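Local coordinates for protein phosphohistidine phosphatase SixA (PDB 1UJC) that removes phosphate from phosphohistidine, acting on the HPt domain of the ArcB sensor in the multistep His-Asp phosphorelay, at residues 2-7 and 146-151; 114-119 and 126-131. All blocks are in the same frame, centred on the assembly; numbering follows the deposited sequence.

Contact 1: residues 2-7 and 146-151. With WO4 (tungstate(VI)ion), chain C.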
loop_
_atom_site.group_PDB
_atom_site.type_symbol
_atom_site.label_atom_id
_atom_site.label_comp_id
_atom_site.label_asym_id
_atom_site.label_seq_id
_atom_site.Cartn_x
_atom_site.Cartn_y
_atom_site.Cartn_z
ATOM N N GLN A 2 11.027 -4.796 4.656
ATOM C CA GLN A 2 10.332 -4.798 3.377
ATOM C C GLN A 2 9.045 -3.994 3.479
ATOM O O GLN A 2 8.209 -4.251 4.339
ATOM C CB GLN A 2 9.993 -6.225 2.947
ATOM C CG GLN A 2 11.184 -7.077 2.532
ATOM C CD GLN A 2 12.029 -6.421 1.456
ATOM O OE1 GLN A 2 12.947 -5.659 1.752
ATOM N NE2 GLN A 2 11.710 -6.703 0.195
ATOM N N VAL A 3 8.893 -3.009 2.607
ATOM C CA VAL A 3 7.691 -2.196 2.612
ATOM C C VAL A 3 6.976 -2.388 1.290
ATOM O O VAL A 3 7.575 -2.233 0.230
ATOM C CB VAL A 3 8.019 -0.701 2.796
ATOM C CG1 VAL A 3 6.735 0.111 2.824
ATOM C CG2 VAL A 3 8.804 -0.500 4.084
ATOM N N PHE A 4 5.702 -2.753 1.354
ATOM C CA PHE A 4 4.917 -2.943 0.145
ATOM C C PHE A 4 3.852 -1.863 0.081
ATOM O O PHE A 4 2.894 -1.875 0.851
ATOM C CB PHE A 4 4.263 -4.324 0.131
ATOM C CG PHE A 4 5.249 -5.457 0.176
ATOM C CD1 PHE A 4 5.624 -6.021 1.387
ATOM C CD2 PHE A 4 5.814 -5.944 -0.997
ATOM C CE1 PHE A 4 6.550 -7.059 1.431
ATOM C CE2 PHE A 4 6.743 -6.985 -0.963
ATOM C CZ PHE A 4 7.110 -7.542 0.252
ATOM N N ILE A 5 4.035 -0.930 -0.845
ATOM C CA ILE A 5 3.116 0.185 -1.016
ATOM C C ILE A 5 2.089 -0.141 -2.085
ATOM O O ILE A 5 2.437 -0.431 -3.232
ATOM C CB ILE A 5 3.893 1.453 -1.405
ATOM C CG1 ILE A 5 4.974 1.723 -0.350
ATOM C CG2 ILE A 5 2.941 2.633 -1.533
ATOM C CD1 ILE A 5 5.908 2.854 -0.677
ATOM N N MET A 6 0.816 -0.084 -1.711
ATOM C CA MET A 6 -0.250 -0.410 -2.641
ATOM C C MET A 6 -1.306 0.675 -2.811
ATOM O O MET A 6 -1.721 1.321 -1.850
ATOM C CB MET A 6 -0.914 -1.718 -2.198
ATOM C CG MET A 6 -2.092 -2.175 -3.039
ATOM S SD MET A 6 -2.690 -3.783 -2.464
ATOM C CE MET A 6 -3.469 -4.434 -3.978
ATOM N N ARG A 7 -1.727 0.879 -4.053
ATOM C CA ARG A 7 -2.769 1.852 -4.349
ATOM C C ARG A 7 -4.086 1.087 -4.269
ATOM O O ARG A 7 -4.191 -0.031 -4.771
ATOM C CB ARG A 7 -2.599 2.424 -5.760
ATOM C CG ARG A 7 -3.694 3.398 -6.151
ATOM C CD ARG A 7 -3.507 3.890 -7.574
ATOM N NE ARG A 7 -4.538 4.849 -7.947
ATOM C CZ ARG A 7 -4.778 5.243 -9.194
ATOM N NH1 ARG A 7 -4.058 4.757 -10.197
ATOM N NH2 ARG A 7 -5.743 6.118 -9.438
ATOM N N PHE A 146 14.234 1.169 -4.049
ATOM C CA PHE A 146 13.072 0.827 -4.870
ATOM C C PHE A 146 13.395 -0.442 -5.666
ATOM O O PHE A 146 14.087 -0.395 -6.686
ATOM C CB PHE A 146 12.750 1.998 -5.808
ATOM C CG PHE A 146 11.486 1.826 -6.604
ATOM C CD1 PHE A 146 10.478 0.965 -6.178
ATOM C CD2 PHE A 146 11.290 2.564 -7.769
ATOM C CE1 PHE A 146 9.297 0.836 -6.894
ATOM C CE2 PHE A 146 10.107 2.447 -8.498
ATOM C CZ PHE A 146 9.107 1.578 -8.059
ATOM N N ASN A 147 12.889 -1.572 -5.180
ATOM C CA ASN A 147 13.133 -2.874 -5.794
ATOM C C ASN A 147 12.395 -3.087 -7.108
ATOM O O ASN A 147 13.015 -3.253 -8.154
ATOM C CB ASN A 147 12.753 -3.970 -4.802
ATOM C CG ASN A 147 13.432 -3.791 -3.463
ATOM O OD1 ASN A 147 12.834 -4.026 -2.410
ATOM N ND2 ASN A 147 14.693 -3.372 -3.495
ATOM N N TRP A 148 11.070 -3.093 -7.051
ATOM C CA TRP A 148 10.266 -3.290 -8.249
ATOM C C TRP A 148 8.843 -2.784 -8.070
ATOM O O TRP A 148 8.462 -2.304 -7.002
ATOM C CB TRP A 148 10.232 -4.774 -8.637
ATOM C CG TRP A 148 10.030 -5.712 -7.472
ATOM C CD1 TRP A 148 10.994 -6.414 -6.810
ATOM C CD2 TRP A 148 8.790 -6.029 -6.826
ATOM N NE1 TRP A 148 10.433 -7.150 -5.793
ATOM C CE2 TRP A 148 9.082 -6.930 -5.780
ATOM C CE3 TRP A 148 7.461 -5.638 -7.029
ATOM C CZ2 TRP A 148 8.094 -7.447 -4.940
ATOM C CZ3 TRP A 148 6.478 -6.153 -6.194
ATOM C CH2 TRP A 148 6.801 -7.048 -5.162
ATOM N N GLN A 149 8.063 -2.901 -9.134
ATOM C CA GLN A 149 6.676 -2.468 -9.123
ATOM C C GLN A 149 5.895 -3.470 -9.962
ATOM O O GLN A 149 6.317 -3.829 -11.059
ATOM C CB GLN A 149 6.573 -1.080 -9.743
ATOM C CG GLN A 149 5.276 -0.368 -9.494
ATOM C CD GLN A 149 5.031 0.686 -10.549
ATOM O OE1 GLN A 149 5.955 1.400 -10.966
ATOM N NE2 GLN A 149 3.793 0.788 -10.993
ATOM N N MET A 150 4.760 -3.922 -9.447
ATOM C CA MET A 150 3.943 -4.894 -10.157
ATOM C C MET A 150 2.516 -4.382 -10.250
ATOM O O MET A 150 2.002 -3.806 -9.298
ATOM C CB MET A 150 3.973 -6.229 -9.404
ATOM C CG MET A 150 3.143 -7.343 -10.023
ATOM S SD MET A 150 3.728 -7.841 -11.651
ATOM C CE MET A 150 5.324 -8.547 -11.235
ATOM N N SER A 151 1.872 -4.584 -11.394
ATOM C CA SER A 151 0.491 -4.128 -11.548
ATOM C C SER A 151 -0.395 -5.239 -12.105
ATOM O O SER A 151 0.095 -6.177 -12.739
ATOM C CB SER A 151 0.437 -2.885 -12.447
ATOM O OG SER A 151 1.001 -3.134 -13.718
HETATM W W WO4 C . -7.418 7.314 -5.777
HETATM O O1 WO4 C . -5.816 6.657 -5.783
HETATM O O2 WO4 C . -8.010 7.412 -4.150
HETATM O O3 WO4 C . -8.459 6.439 -6.843
HETATM O O4 WO4 C . -7.347 8.936 -6.376
#
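Strands 2-7 and 144-150 run in the same general direction on the two flanks of strand 133-138, with the CA atoms of Gln2 and Asn147 9.8 Å apart. At that separation side-chain ends make the contact. Gln2 is bent at chi2 (-54°), which brings its amide over the intervening strand; the side chain crosses that of Asn147 at about a right angle, the amide planes 21° apart. Gln2 NE2 and Asn147 OD1 remain 3.9 Å apart, too far to bond; the middle strand supplies the polar partners, Thr137 for Gln2 OE1, and Ser135 with Thr137 for Asn147 OD1. Trp148 CH2 meets the edge of the Phe4 ring at CE2, 4.2 Å away; aromatic rings suit this place, being apolar and far-reaching. At the far end of strand 2-7, extended Arg7, of the superfamily's Arg-His-Gly motif, donates from NE to tungstate O1 at 3.1 Å and 159°, with O1 at the guanidinium edge near its plane. Arg55, His108 and Leu109 also bind the ion, probably a phosphate mimic. Strand 102-107 pairs with the other edge of strand 2-7, and helix 25-40 covers this face, Trp37 meeting the Trp148 ring almost perpendicularly and Met34 touching Met6 and Met150.

Contact 2: residues 114-119 and 126-131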
loop_
_atom_site.group_PDB
_atom_site.type_symbol
_atom_site.label_atom_id
_atom_site.label_comp_id
_atom_site.label_asym_id
_atom_site.label_seq_id
_atom_site.Cartn_x
_atom_site.Cartn_y
_atom_site.Cartn_z
ATOM N N TYR A 114 4.708 9.782 -4.174
ATOM C CA TYR A 114 5.619 10.611 -3.388
ATOM C C TYR A 114 6.281 9.818 -2.266
ATOM O O TYR A 114 7.434 10.071 -1.915
ATOM C CB TYR A 114 4.882 11.804 -2.766
ATOM C CG TYR A 114 4.174 12.698 -3.753
ATOM C CD1 TYR A 114 4.817 13.155 -4.903
ATOM C CD2 TYR A 114 2.860 13.105 -3.528
ATOM C CE1 TYR A 114 4.165 13.996 -5.806
ATOM C CE2 TYR A 114 2.202 13.944 -4.420
ATOM C CZ TYR A 114 2.859 14.387 -5.556
ATOM O OH TYR A 114 2.207 15.243 -6.422
ATOM N N LEU A 115 5.544 8.868 -1.701
ATOM C CA LEU A 115 6.071 8.048 -0.618
ATOM C C LEU A 115 7.314 7.287 -1.060
ATOM O O LEU A 115 8.309 7.250 -0.336
ATOM C CB LEU A 115 5.008 7.062 -0.124
ATOM C CG LEU A 115 5.406 6.187 1.068
ATOM C CD1 LEU A 115 5.857 7.057 2.234
ATOM C CD2 LEU A 115 4.223 5.333 1.479
ATOM N N VAL A 116 7.255 6.671 -2.241
ATOM C CA VAL A 116 8.402 5.931 -2.756
ATOM C C VAL A 116 9.611 6.851 -2.919
ATOM O O VAL A 116 10.722 6.494 -2.532
ATOM C CB VAL A 116 8.097 5.277 -4.124
ATOM C CG1 VAL A 116 9.368 4.659 -4.704
ATOM C CG2 VAL A 116 7.032 4.209 -3.964
ATOM N N ALA A 117 9.392 8.030 -3.496
ATOM C CA ALA A 117 10.478 8.991 -3.707
ATOM C C ALA A 117 11.044 9.446 -2.369
ATOM O O ALA A 117 12.258 9.468 -2.174
ATOM C CB ALA A 117 9.973 10.194 -4.498
ATOM N N GLU A 118 10.151 9.808 -1.452
ATOM C CA GLU A 118 10.538 10.253 -0.117
ATOM C C GLU A 118 11.398 9.202 0.584
ATOM O O GLU A 118 12.380 9.534 1.242
ATOM C CB GLU A 118 9.286 10.537 0.714
ATOM C CG GLU A 118 9.511 10.775 2.203
ATOM C CD GLU A 118 10.247 12.063 2.498
ATOM O OE1 GLU A 118 10.253 12.959 1.629
ATOM O OE2 GLU A 118 10.805 12.187 3.612
ATOM N N LEU A 119 11.022 7.936 0.439
ATOM C CA LEU A 119 11.759 6.843 1.066
ATOM C C LEU A 119 13.033 6.470 0.312
ATOM O O LEU A 119 14.035 6.079 0.917
ATOM C CB LEU A 119 10.866 5.600 1.164
ATOM C CG LEU A 119 9.553 5.711 1.939
ATOM C CD1 LEU A 119 8.720 4.467 1.684
ATOM C CD2 LEU A 119 9.833 5.876 3.423
ATOM N N PRO A 126 6.946 7.257 -8.865
ATOM C CA PRO A 126 6.526 6.355 -9.946
ATOM C C PRO A 126 5.014 6.385 -10.179
ATOM O O PRO A 126 4.256 6.870 -9.336
ATOM C CB PRO A 126 7.026 4.991 -9.473
ATOM C CG PRO A 126 6.935 5.098 -7.973
ATOM C CD PRO A 126 7.440 6.504 -7.698
ATOM N N MET A 127 4.590 5.871 -11.333
ATOM C CA MET A 127 3.177 5.812 -11.712
ATOM C C MET A 127 2.511 4.548 -11.138
ATOM O O MET A 127 2.996 3.432 -11.341
ATOM C CB MET A 127 3.059 5.809 -13.240
ATOM C CG MET A 127 1.650 5.569 -13.772
ATOM S SD MET A 127 0.590 7.021 -13.689
ATOM C CE MET A 127 1.083 7.910 -15.224
ATOM N N PHE A 128 1.392 4.736 -10.441
ATOM C CA PHE A 128 0.645 3.650 -9.806
ATOM C C PHE A 128 -0.739 3.392 -10.417
ATOM O O PHE A 128 -1.605 4.259 -10.369
ATOM C CB PHE A 128 0.423 3.975 -8.322
ATOM C CG PHE A 128 1.534 3.531 -7.410
ATOM C CD1 PHE A 128 1.534 2.247 -6.868
ATOM C CD2 PHE A 128 2.549 4.409 -7.052
ATOM C CE1 PHE A 128 2.528 1.851 -5.978
ATOM C CE2 PHE A 128 3.549 4.021 -6.162
ATOM C CZ PHE A 128 3.537 2.743 -5.625
ATOM N N THR A 129 -0.954 2.210 -10.985
ATOM C CA THR A 129 -2.277 1.887 -11.517
ATOM C C THR A 129 -3.006 1.305 -10.301
ATOM O O THR A 129 -2.355 0.934 -9.322
ATOM C CB THR A 129 -2.207 0.828 -12.627
ATOM O OG1 THR A 129 -1.821 -0.432 -12.067
ATOM C CG2 THR A 129 -1.185 1.239 -13.686
ATOM N N THR A 130 -4.333 1.222 -10.336
ATOM C CA THR A 130 -5.050 0.686 -9.178
ATOM C C THR A 130 -4.592 -0.731 -8.815
ATOM O O THR A 130 -4.352 -1.560 -9.691
ATOM C CB THR A 130 -6.588 0.697 -9.394
ATOM O OG1 THR A 130 -6.910 0.052 -10.632
ATOM C CG2 THR A 130 -7.116 2.125 -9.414
ATOM N N SER A 131 -4.465 -0.985 -7.514
ATOM C CA SER A 131 -4.029 -2.281 -6.989
ATOM C C SER A 131 -2.547 -2.578 -7.220
ATOM O O SER A 131 -2.051 -3.610 -6.777
ATOM C CB SER A 131 -4.866 -3.420 -7.583
ATOM O OG SER A 131 -6.208 -3.376 -7.129
#
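Val116, Pro126 and Phe128 make a small, buried, wholly apolar contact between helix 111-119 and the irregular chain that leads from it into strand 133-138. The backbones come nearest at Val116 and Pro126, whose CA atoms are 7.4 Å apart, close enough for a short branched side chain to fill the gap. Val116 points at the loop and meets the proline ring along the CG-CD side: its CB is 3.8 Å from Pro126 CD, and its CG1 is 4.0 Å from the same atom. The other methyl, CG2, touches both partners. With CG1 anti to the backbone N (chi1 173°), CG2 lies beside that N, where it rests against Pro126 CG and also reaches the edge of Phe128, 4.1 Å from CE2 and near the ring plane, so this is an edge contact and not one over the face. In the alpha/beta fold of the histidine phosphatases, helix 111-119 follows strand 102-107 and the pocket residues His108 and Leu109, and it covers one face of the central sheet. Val116 also touches Ile5 of strand 2-7, as do Leu115 and Leu119. A valine suits this position because it is apolar on all sides and short enough to sit between sheet and loop. Proline fits an irregular chain, where its missing N-H costs no regular pairing, and its ring offers a compact greasy surface. Phe128, directed toward the helix, also packs on Leu109, and its side chain lies about 7 Å from the bound tungstate.

Overall arrangement
Contact 1 belongs to the sheet itself and is partly buried: it relates two strands across a third and mixes amides with aromatic rings, and its strand 2-7 carries Arg7 into the tungstate pocket at its far end. Contact 2 is buried and purely hydrophobic, joining a helix to the loop after it. Along the chain, contact 2 is nested inside the long loop closed by contact 1, and the two centres are 8 Å apart. They meet directly: Arg7 O and Ser131 N, 2.9 Å apart, probably form a hydrogen bond, and Gln149 NE2 makes a weak one to Met127 O. Neighbouring side chains of strand 2-7 alternate between helix 111-119 on one side of the sheet and Trp148 with helix 25-40 on the other.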